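Local coordinates for protein STE5 (Saccharomyces cerevisiae, PDB 3FZE) that serves as a scaffold in yeast pheromone signalling, its minimal scaffold domain helping the kinase Ste7 to phosphorylate the MAP kinase Fus3, at residues A[91-95]-A[96-100]. Sequence-based numbering, arbitrary orientation. Where two conformers were deposited one is given.
Sequences TQFSP and IWLKN
The indole of Trp97 takes the methyl of Thr91 on one face. Thr91 CG2 sits 3.6 Å above the ring plane, offset toward the rim, and its nearest indole atom is Trp97 NE1 at 3.8 Å. The two side chains cross at about a right angle. At the indole edge, near its plane, lies the carbonyl oxygen of Ser94. The Phe93 ring also meets the indole, with Phe93 CD1 4.2 Å from Trp97 CE3. Leu98 approaches the same phenyl ring: its CD2 lies at the ring edge, in plane, and its CB is 3.8 Å from Phe93 CE1. With CG of Trp97 anti to the backbone N (chi1 172°), the indole projects out from the side of the first turn, where the incoming loop lays Thr91 over it.

Ser94 is the N-cap of this helix. Its OG accepts from Trp97 N at 3.0 Å, with an N-H...O angle of 154°. Chi1 of 67° places OG between the backbone N and the carbonyl carbon, where it can meet this first-turn amide. Trp97 CB and Ile96 CG2 also crowd the hydroxyl, with CG2 3.3 Å from OG. Backbone bonds continue the turn: Leu98 N donates to Ser94 O at 3.0 Å, and Lys99 N donates to Pro95 O at 2.8 Å. Pro95 opens the helix, at a position where the lack of an N-H costs no helical bond.

The loop leading into helix 95-102 runs beside strand 65-68 and its turn, with backbone hydrogen bonds between Thr91 and Val65 and between Phe93 and Asn63. Tyr68 packs edge-to-face with Trp97. Phe93 and Leu98 point into the vWA-like alpha/beta core, where both touch Cys57 of strand 55-60 and Ile23 of strand 19-26.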
ATOM      1  N   THR A  91       0.888  12.977 -13.331  1.00 18.49           N
ATOM      2  CA  THR A  91       2.009  12.868 -12.396  1.00 19.86           C
ATOM      3  C   THR A  91       2.475  11.425 -12.239  1.00 21.85           C
ATOM      4  O   THR A  91       1.744  10.592 -11.708  1.00 20.33           O
ATOM      5  CB  THR A  91       1.633  13.396 -10.997  1.00 22.69           C
ATOM      6  OG1 THR A  91       1.140  14.738 -11.103  1.00 27.83           O
ATOM      7  CG2 THR A  91       2.854  13.365 -10.073  1.00 24.53           C
ATOM      8  N   GLN A  92       3.692  11.138 -12.694  1.00 18.47           N
ATOM      9  CA  GLN A  92       4.282   9.812 -12.509  1.00 19.03           C
ATOM     10  C   GLN A  92       4.722   9.591 -11.064  1.00 21.81           C
ATOM     11  O   GLN A  92       5.297  10.477 -10.434  1.00 22.10           O
ATOM     12  CB  GLN A  92       5.477   9.608 -13.440  1.00 22.86           C
ATOM     13  CG  GLN A  92       5.072   9.268 -14.870  1.00 21.88           C
ATOM     14  CD  GLN A  92       4.634   7.818 -15.037  1.00 22.10           C
ATOM     15  OE1 GLN A  92       5.447   6.886 -14.921  1.00 22.07           O
ATOM     16  NE2 GLN A  92       3.355   7.619 -15.343  1.00 18.28           N
ATOM     17  N   PHE A  93       4.445   8.403 -10.543  1.00 17.20           N
ATOM     18  CA  PHE A  93       4.855   8.058  -9.190  1.00 20.81           C
ATOM     19  C   PHE A  93       6.326   7.642  -9.074  1.00 19.75           C
ATOM     20  O   PHE A  93       6.862   6.951  -9.935  1.00 20.99           O
ATOM     21  CB  PHE A  93       3.985   6.932  -8.637  1.00 16.70           C
ATOM     22  CG  PHE A  93       4.455   6.433  -7.308  1.00 17.55           C
ATOM     23  CD1 PHE A  93       4.065   7.070  -6.144  1.00 21.31           C
ATOM     24  CD2 PHE A  93       5.331   5.360  -7.227  1.00 18.51           C
ATOM     25  CE1 PHE A  93       4.511   6.625  -4.912  1.00 22.38           C
ATOM     26  CE2 PHE A  93       5.781   4.908  -5.987  1.00 21.32           C
ATOM     27  CZ  PHE A  93       5.376   5.548  -4.838  1.00 21.47           C
ATOM     28  N   SER A  94       6.959   8.050  -7.981  1.00 21.29           N
ATOM     29  CA  SER A  94       8.240   7.487  -7.566  1.00 21.36           C
ATOM     30  C   SER A  94       8.318   7.622  -6.056  1.00 20.07           C
ATOM     31  O   SER A  94       7.641   8.472  -5.470  1.00 18.15           O
ATOM     32  CB  SER A  94       9.422   8.216  -8.214  1.00 21.06           C
ATOM     33  OG  SER A  94       9.525   9.552  -7.744  1.00 21.03           O
ATOM     34  N   PRO A  95       9.126   6.772  -5.414  1.00 19.65           N
ATOM     35  CA  PRO A  95       9.261   6.911  -3.961  1.00 20.55           C
ATOM     36  C   PRO A  95       9.787   8.293  -3.565  1.00 20.02           C
ATOM     37  O   PRO A  95       9.259   8.886  -2.624  1.00 19.78           O
ATOM     38  CB  PRO A  95      10.262   5.812  -3.600  1.00 25.59           C
ATOM     39  CG  PRO A  95      10.021   4.757  -4.638  1.00 29.11           C
ATOM     40  CD  PRO A  95       9.722   5.519  -5.914  1.00 23.43           C
ATOM     41  N   ILE A  96      10.795   8.806  -4.270  1.00 21.82           N
ATOM     42  CA  ILE A  96      11.307  10.133  -3.942  1.00 23.68           C
ATOM     43  C   ILE A  96      10.241  11.211  -4.137  1.00 21.41           C
ATOM     44  O   ILE A  96      10.130  12.127  -3.325  1.00 21.70           O
ATOM     45  CB  ILE A  96      12.593  10.502  -4.729  1.00 31.38           C
ATOM     46  CG1 ILE A  96      13.145  11.839  -4.225  1.00 35.33           C
ATOM     47  CG2 ILE A  96      12.322  10.585  -6.217  1.00 31.04           C
ATOM     48  CD1 ILE A  96      13.365  11.876  -2.733  1.00 35.02           C
ATOM     49  N   TRP A  97       9.447  11.104  -5.203  1.00 20.20           N
ATOM     50  CA  TRP A  97       8.343  12.037  -5.379  1.00 20.66           C
ATOM     51  C   TRP A  97       7.438  11.989  -4.147  1.00 20.70           C
ATOM     52  O   TRP A  97       7.045  13.023  -3.610  1.00 21.21           O
ATOM     53  CB  TRP A  97       7.511  11.735  -6.634  1.00 20.76           C
ATOM     54  CG  TRP A  97       6.286  12.592  -6.680  1.00 23.17           C
ATOM     55  CD1 TRP A  97       6.183  13.853  -7.198  1.00 25.75           C
ATOM     56  CD2 TRP A  97       4.996  12.274  -6.138  1.00 23.25           C
ATOM     57  NE1 TRP A  97       4.907  14.334  -7.022  1.00 24.07           N
ATOM     58  CE2 TRP A  97       4.159  13.387  -6.377  1.00 21.09           C
ATOM     59  CE3 TRP A  97       4.467  11.160  -5.481  1.00 22.08           C
ATOM     60  CZ2 TRP A  97       2.821  13.413  -5.982  1.00 22.44           C
ATOM     61  CZ3 TRP A  97       3.133  11.186  -5.087  1.00 22.58           C
ATOM     62  CH2 TRP A  97       2.331  12.312  -5.334  1.00 20.04           C
ATOM     63  N   LEU A  98       7.108  10.779  -3.708  1.00 18.90           N
ATOM     64  CA  LEU A  98       6.225  10.615  -2.559  1.00 22.14           C
ATOM     65  C   LEU A  98       6.839  11.205  -1.286  1.00 21.38           C
ATOM     66  O   LEU A  98       6.158  11.908  -0.539  1.00 20.19           O
ATOM     67  CB  LEU A  98       5.851   9.145  -2.356  1.00 21.26           C
ATOM     68  CG  LEU A  98       4.787   8.865  -1.289  1.00 20.11           C
ATOM     69  CD1 LEU A  98       3.416   9.441  -1.692  1.00 20.72           C
ATOM     70  CD2 LEU A  98       4.697   7.361  -1.006  1.00 25.88           C
ATOM     71  N   LYS A  99       8.116  10.925  -1.036  0.50 19.06           N
ATOM     72  CA  LYS A  99       8.767  11.469   0.152  0.50 19.16           C
ATOM     73  C   LYS A  99       8.774  12.993   0.127  0.50 19.66           C
ATOM     74  O   LYS A  99       8.452  13.637   1.124  0.50 19.92           O
ATOM     75  CB  LYS A  99      10.189  10.923   0.313  0.50 18.33           C
ATOM     76  CG  LYS A  99      10.927  11.463   1.532  0.50 23.38           C
ATOM     77  CD  LYS A  99      11.783  12.680   1.190  0.50 27.68           C
ATOM     78  CE  LYS A  99      12.491  13.225   2.426  0.50 28.52           C
ATOM     79  NZ  LYS A  99      13.691  14.046   2.064  0.50 25.52           N
ATOM     80  N   ASN A 100       9.138  13.569  -1.014  1.00 21.24           N
ATOM     81  CA  ASN A 100       9.157  15.029  -1.152  1.00 23.79           C
ATOM     82  C   ASN A 100       7.775  15.667  -0.970  1.00 23.30           C
ATOM     83  O   ASN A 100       7.649  16.776  -0.434  1.00 27.84           O
ATOM     84  CB  ASN A 100       9.763  15.434  -2.499  1.00 21.84           C
ATOM     85  CG  ASN A 100      11.274  15.256  -2.531  1.00 25.61           C
ATOM     86  OD1 ASN A 100      11.934  15.273  -1.490  1.00 31.85           O
ATOM     87  ND2 ASN A 100      11.825  15.072  -3.724  1.00 28.69           N
TER